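Local structure of putative protease (Parabacteroides distasonis ATCC 8503, 3KD4) at residues V101-L106 with A110-D115; H60-R65 with V72-N77. The protein is of unknown function but may be an exported protease, and contains DUF3857 and DUF3858 regions. All coordinates share one frame; numbering follows the deposited sequence.

Contact 1: V101-L106 with A110-D115; sequences VVHTGL and ATIYLD. With PO4 (phosphate ion), chain C.
His103 carries CG anti to its carbonyl carbon (chi1 -62°), and chi1 of -65° at Ile112 turns the CG2 methyl onto the His103 ring while CG1 and CD1 reach His103 CD2 and Leu106. These torsions bring the imidazole and the isoleucine methyl together in a CH-pi contact. It lies between two beta sheets of the DUF3857 region: 101-106 runs out of strand 97-102 of the three-stranded sheet, and 110-115 enters strand 111-120 of the eight-stranded one. Ile112 CG2 sits over one ring face, 3.6 Å from the centroid of the His103 ring and 15° off the ring normal. Its nearest ring atom is His103 CE1, 3.5 Å from Ile112 CG2. The other branch spreads along the same ring, with Ile112 CD1 3.6 Å from His103 CD2. Val101 O lies over the opposite face, and NE2 is hydrogen-bonded to Ser46 OG. Both ring faces therefore have neighbours, while NE2 ties the histidine to strand 45-50. Leu106 adds an apolar contact where the chain turns back, its CD2 3.7 Å from Ile112 CG1. Leu106 also touches Leu33, and Ile112 touches Met29, both of strand 23-33. Tyr113 points away from 101-106. At its ring edge, Tyr113 OH donates a 2.6 Å hydrogen bond to O2 of a phosphate ion, probably from the crystallisation liquor.

Contact 2: H60-R65 with V72-N77; sequences HSSYTR and VKTPDN
Ser62 meets Thr74 through two hydroxyls, with Ser62 OG 2.7 Å from Thr74 OG1 in a hydrogen bond. With chi1 at 179°, the Ser62 hydroxyl swings away from its own amide and meets Thr74 OG1. The Ser62 carbonyl also takes the Thr74 amide, 3.0 Å from Thr74 N to Ser62 O. The same oxygen accepts a water as well, so two donors grip it. That water also donates to Thr74 O and bridges the two segments. Tyr63 follows, in an antiparallel non-hydrogen-bonded pair with Lys73. Its CB packs 3.8 Å from Lys73 CA, while the ring leads away and stacks on Tyr113. Tyr63 CA also makes a CA-H...O contact with Val72 O. Thr64 forms the antiparallel hydrogen-bonded pair with Val72. Thr64 N donates to Val72 O, and Val72 N donates back to Thr64 O, 2.8 Å away. These pairs make a beta hairpin at the edge of the eight-stranded sheet. Strand 71-73 is outermost, strand 55-65 lies between it and strand 111-120, and Phe79 of strand 79-82 touches Ser62 and Thr74.

The centres of the two contacts are 6 Å apart, and all four segments belong to the DUF3857 region. Along the chain, contact 2 is complete at residue 77 and contact 1 starts at 101. Both reach the eight-stranded sheet, contact 1 through its 110-115 segment only; there strands 55-65 and 111-120 are neighbours. Arg65 N lies 2.7 Å from Thr111 O, a probable hydrogen bond between these strands. A second probable hydrogen bond joins the hairpin to the turn region, with Thr64 OG1 2.6 Å from Thr104 O. Val101 CG1 also packs against Ser62 OG. Together, the contacts join the outer edge of the large sheet to the three-stranded sheet containing strand 97-102.

Contact 1: V101-L106 with A110-D115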
loop_
_atom_site.group_PDB
_atom_site.type_symbol
_atom_site.label_atom_id
_atom_site.label_comp_id
_atom_site.label_asym_id
_atom_site.label_seq_id
_atom_site.Cartn_x
_atom_site.Cartn_y
_atom_site.Cartn_z
ATOM N N VAL A 101 15.805 9.416 17.210
ATOM C CA VAL A 101 16.859 9.035 18.142
ATOM C C VAL A 101 18.092 8.679 17.303
ATOM O O VAL A 101 18.050 7.722 16.532
ATOM C CB VAL A 101 16.429 7.829 18.965
ATOM C CG1 VAL A 101 17.469 7.490 20.024
ATOM C CG2 VAL A 101 15.041 8.079 19.624
ATOM N N VAL A 102 19.174 9.432 17.452
ATOM C CA VAL A 102 20.416 9.137 16.715
ATOM C C VAL A 102 21.265 8.238 17.597
ATOM O O VAL A 102 21.678 8.627 18.686
ATOM C CB VAL A 102 21.199 10.411 16.343
ATOM C CG1 VAL A 102 22.586 10.044 15.706
ATOM C CG2 VAL A 102 20.364 11.302 15.392
ATOM N N HIS A 103 21.473 7.011 17.151
ATOM C CA HIS A 103 22.191 6.043 17.954
ATOM C C HIS A 103 23.668 6.334 17.917
ATOM O O HIS A 103 24.274 6.393 16.830
ATOM C CB HIS A 103 21.885 4.653 17.446
ATOM C CG HIS A 103 20.442 4.322 17.570
ATOM N ND1 HIS A 103 19.778 4.457 18.759
ATOM C CD2 HIS A 103 19.516 3.947 16.653
ATOM C CE1 HIS A 103 18.512 4.128 18.589
ATOM N NE2 HIS A 103 18.323 3.837 17.315
ATOM N N THR A 104 24.256 6.538 19.085
ATOM C CA THR A 104 25.644 6.921 19.165
ATOM C C THR A 104 26.439 5.738 19.684
ATOM O O THR A 104 25.888 4.731 20.157
ATOM C CB THR A 104 25.868 8.156 20.084
ATOM O OG1 THR A 104 25.568 7.783 21.428
ATOM C CG2 THR A 104 24.994 9.363 19.663
ATOM N N GLY A 105 27.748 5.854 19.545
ATOM C CA GLY A 105 28.672 4.811 19.938
ATOM C C GLY A 105 28.635 3.555 19.096
ATOM O O GLY A 105 29.113 2.504 19.538
ATOM N N LEU A 106 28.038 3.631 17.907
ATOM C CA LEU A 106 27.988 2.465 17.041
ATOM C C LEU A 106 29.415 2.058 16.602
ATOM O O LEU A 106 30.258 2.904 16.328
ATOM C CB LEU A 106 27.092 2.693 15.826
ATOM C CG LEU A 106 25.591 2.801 16.139
ATOM C CD1 LEU A 106 24.815 2.997 14.834
ATOM C CD2 LEU A 106 25.099 1.584 16.874
ATOM N N ALA A 110 28.203 -3.837 17.615
ATOM C CA ALA A 110 27.493 -3.142 18.693
ATOM C C ALA A 110 25.997 -3.378 18.628
ATOM O O ALA A 110 25.445 -3.675 17.548
ATOM C CB ALA A 110 27.770 -1.645 18.632
ATOM N N THR A 111 25.347 -3.277 19.789
ATOM C CA THR A 111 23.918 -3.518 19.928
ATOM C C THR A 111 23.204 -2.312 20.468
ATOM O O THR A 111 23.552 -1.784 21.527
ATOM C CB THR A 111 23.627 -4.697 20.851
ATOM O OG1 THR A 111 24.257 -5.858 20.317
ATOM C CG2 THR A 111 22.104 -4.937 20.993
ATOM N N ILE A 112 22.222 -1.861 19.714
ATOM C CA ILE A 112 21.367 -0.741 20.099
ATOM C C ILE A 112 20.276 -1.234 21.011
ATOM O O ILE A 112 19.563 -2.170 20.648
ATOM C CB ILE A 112 20.667 -0.119 18.846
ATOM C CG1 ILE A 112 21.698 0.512 17.913
ATOM C CG2 ILE A 112 19.565 0.890 19.258
ATOM C CD1 ILE A 112 21.165 0.748 16.417
ATOM N N TYR A 113 20.099 -0.562 22.147
ATOM C CA TYR A 113 18.985 -0.830 23.073
ATOM C C TYR A 113 18.087 0.387 23.121
ATOM O O TYR A 113 18.543 1.501 23.405
ATOM C CB TYR A 113 19.523 -1.061 24.480
ATOM C CG TYR A 113 20.118 -2.403 24.719
ATOM C CD1 TYR A 113 21.331 -2.749 24.164
ATOM C CD2 TYR A 113 19.473 -3.334 25.544
ATOM C CE1 TYR A 113 21.904 -3.987 24.373
ATOM C CE2 TYR A 113 20.058 -4.609 25.777
ATOM C CZ TYR A 113 21.278 -4.905 25.187
ATOM O OH TYR A 113 21.878 -6.142 25.381
ATOM N N LEU A 114 16.811 0.192 22.857
ATOM C CA LEU A 114 15.835 1.274 22.969
ATOM C C LEU A 114 14.531 0.728 23.526
ATOM O O LEU A 114 13.949 -0.210 22.974
ATOM C CB LEU A 114 15.559 1.901 21.589
ATOM C CG LEU A 114 14.559 3.054 21.506
ATOM C CD1 LEU A 114 15.021 4.265 22.380
ATOM C CD2 LEU A 114 14.291 3.490 20.019
ATOM N N ASP A 115 14.017 1.404 24.532
ATOM C CA ASP A 115 12.813 1.002 25.253
ATOM C C ASP A 115 12.030 2.274 25.512
ATOM O O ASP A 115 12.549 3.202 26.157
ATOM C CB ASP A 115 13.232 0.325 26.551
ATOM C CG ASP A 115 12.039 -0.207 27.364
ATOM O OD1 ASP A 115 10.879 0.023 26.973
ATOM O OD2 ASP A 115 12.278 -0.815 28.430
HETATM P P PO4 C . 19.976 -8.919 26.981
HETATM O O1 PO4 C . 20.354 -10.051 27.895
HETATM O O2 PO4 C . 20.881 -7.693 27.172
HETATM O O3 PO4 C . 20.072 -9.440 25.556
HETATM O O4 PO4 C . 18.505 -8.622 27.189
#

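Contact 2: H60-R65 with V72-N77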
loop_
_atom_site.group_PDB
_atom_site.type_symbol
_atom_site.label_atom_id
_atom_site.label_comp_id
_atom_site.label_asym_id
_atom_site.label_seq_id
_atom_site.Cartn_x
_atom_site.Cartn_y
_atom_site.Cartn_z
ATOM N N HIS A 60 12.352 5.092 28.140
ATOM C CA HIS A 60 12.767 4.407 29.336
ATOM C C HIS A 60 14.265 4.221 29.363
ATOM O O HIS A 60 14.876 4.325 30.414
ATOM C CB HIS A 60 12.074 3.040 29.434
ATOM C CG HIS A 60 10.582 3.143 29.539
ATOM N ND1 HIS A 60 9.954 3.719 30.631
ATOM C CD2 HIS A 60 9.599 2.768 28.686
ATOM C CE1 HIS A 60 8.641 3.689 30.437
ATOM N NE2 HIS A 60 8.403 3.141 29.253
ATOM N N SER A 61 14.840 3.876 28.219
ATOM C CA SER A 61 16.240 3.780 28.103
ATOM C C SER A 61 16.631 3.818 26.611
ATOM O O SER A 61 15.852 3.458 25.719
ATOM C CB SER A 61 16.770 2.494 28.764
ATOM O OG SER A 61 16.210 1.378 28.105
ATOM N N SER A 62 17.842 4.294 26.386
ATOM C CA SER A 62 18.436 4.407 25.061
ATOM C C SER A 62 19.963 4.429 25.221
ATOM O O SER A 62 20.554 5.382 25.791
ATOM C CB SER A 62 17.913 5.644 24.304
ATOM O OG SER A 62 18.520 5.756 22.989
ATOM N N TYR A 63 20.581 3.356 24.751
ATOM C CA TYR A 63 22.029 3.202 24.788
ATOM C C TYR A 63 22.515 2.201 23.757
ATOM O O TYR A 63 21.743 1.409 23.214
ATOM C CB TYR A 63 22.517 2.780 26.180
ATOM C CG TYR A 63 21.971 1.475 26.719
ATOM C CD1 TYR A 63 20.769 1.430 27.449
ATOM C CD2 TYR A 63 22.658 0.298 26.531
ATOM C CE1 TYR A 63 20.284 0.242 27.948
ATOM C CE2 TYR A 63 22.189 -0.874 27.043
ATOM C CZ TYR A 63 21.009 -0.908 27.741
ATOM O OH TYR A 63 20.570 -2.121 28.217
ATOM N N THR A 64 23.813 2.250 23.506
ATOM C CA THR A 64 24.484 1.279 22.655
ATOM C C THR A 64 25.449 0.468 23.488
ATOM O O THR A 64 26.230 1.038 24.279
ATOM C CB THR A 64 25.255 1.981 21.549
ATOM O OG1 THR A 64 24.328 2.770 20.791
ATOM C CG2 THR A 64 26.014 0.970 20.671
ATOM N N ARG A 65 25.379 -0.848 23.336
ATOM C CA ARG A 65 26.328 -1.741 23.988
ATOM C C ARG A 65 27.334 -2.238 22.983
ATOM O O ARG A 65 26.981 -2.945 22.031
ATOM C CB ARG A 65 25.631 -2.911 24.647
ATOM C CG ARG A 65 26.587 -3.886 25.342
ATOM C CD ARG A 65 25.794 -4.996 26.059
ATOM N NE ARG A 65 26.643 -5.817 26.935
ATOM C CZ ARG A 65 27.657 -6.618 26.537
ATOM N NH1 ARG A 65 28.014 -6.739 25.252
ATOM N NH2 ARG A 65 28.357 -7.307 27.449
ATOM N N VAL A 72 27.288 3.042 25.894
ATOM C CA VAL A 72 27.262 4.426 25.445
ATOM C C VAL A 72 25.813 4.903 25.457
ATOM O O VAL A 72 24.993 4.553 24.578
ATOM C CB VAL A 72 27.901 4.594 24.036
ATOM C CG1 VAL A 72 27.987 6.086 23.640
ATOM C CG2 VAL A 72 29.296 3.947 23.971
ATOM N N LYS A 73 25.495 5.695 26.479
ATOM C CA LYS A 73 24.157 6.216 26.688
ATOM C C LYS A 73 23.880 7.316 25.655
ATOM O O LYS A 73 24.692 8.153 25.437
ATOM C CB LYS A 73 24.052 6.773 28.124
ATOM C CG LYS A 73 22.699 7.393 28.505
ATOM C CD LYS A 73 22.730 7.876 29.963
ATOM C CE LYS A 73 21.396 8.285 30.530
ATOM N NZ LYS A 73 21.465 8.460 32.081
ATOM N N THR A 74 22.714 7.315 25.042
ATOM C CA THR A 74 22.358 8.323 24.089
ATOM C C THR A 74 22.288 9.692 24.768
ATOM O O THR A 74 21.530 9.853 25.740
ATOM C CB THR A 74 21.008 7.988 23.420
ATOM O OG1 THR A 74 21.039 6.624 22.991
ATOM C CG2 THR A 74 20.726 8.897 22.191
ATOM N N PRO A 75 23.094 10.673 24.294
ATOM C CA PRO A 75 23.074 11.984 24.941
ATOM C C PRO A 75 21.827 12.739 24.540
ATOM O O PRO A 75 21.192 12.397 23.530
ATOM C CB PRO A 75 24.336 12.676 24.388
ATOM C CG PRO A 75 24.473 12.136 22.995
ATOM C CD PRO A 75 24.001 10.646 23.130
ATOM N N ASP A 76 21.453 13.722 25.357
ATOM C CA ASP A 76 20.259 14.533 25.096
ATOM C C ASP A 76 20.240 15.140 23.699
ATOM O O ASP A 76 19.207 15.155 23.044
ATOM C CB ASP A 76 20.159 15.646 26.124
ATOM C CG ASP A 76 19.740 15.131 27.525
ATOM O OD1 ASP A 76 19.366 13.942 27.700
ATOM O OD2 ASP A 76 19.786 15.943 28.460
ATOM N N ASN A 77 21.383 15.618 23.229
ATOM C CA ASN A 77 21.430 16.273 21.921
ATOM C C ASN A 77 21.324 15.307 20.727
ATOM O O ASN A 77 21.300 15.743 19.604
ATOM C CB ASN A 77 22.661 17.178 21.815
ATOM C CG ASN A 77 23.955 16.419 21.918
ATOM O OD1 ASN A 77 23.998 15.195 21.739
ATOM N ND2 ASN A 77 25.049 17.151 22.194
HETATM O O HOH W 1 19.675 7.886 26.717
#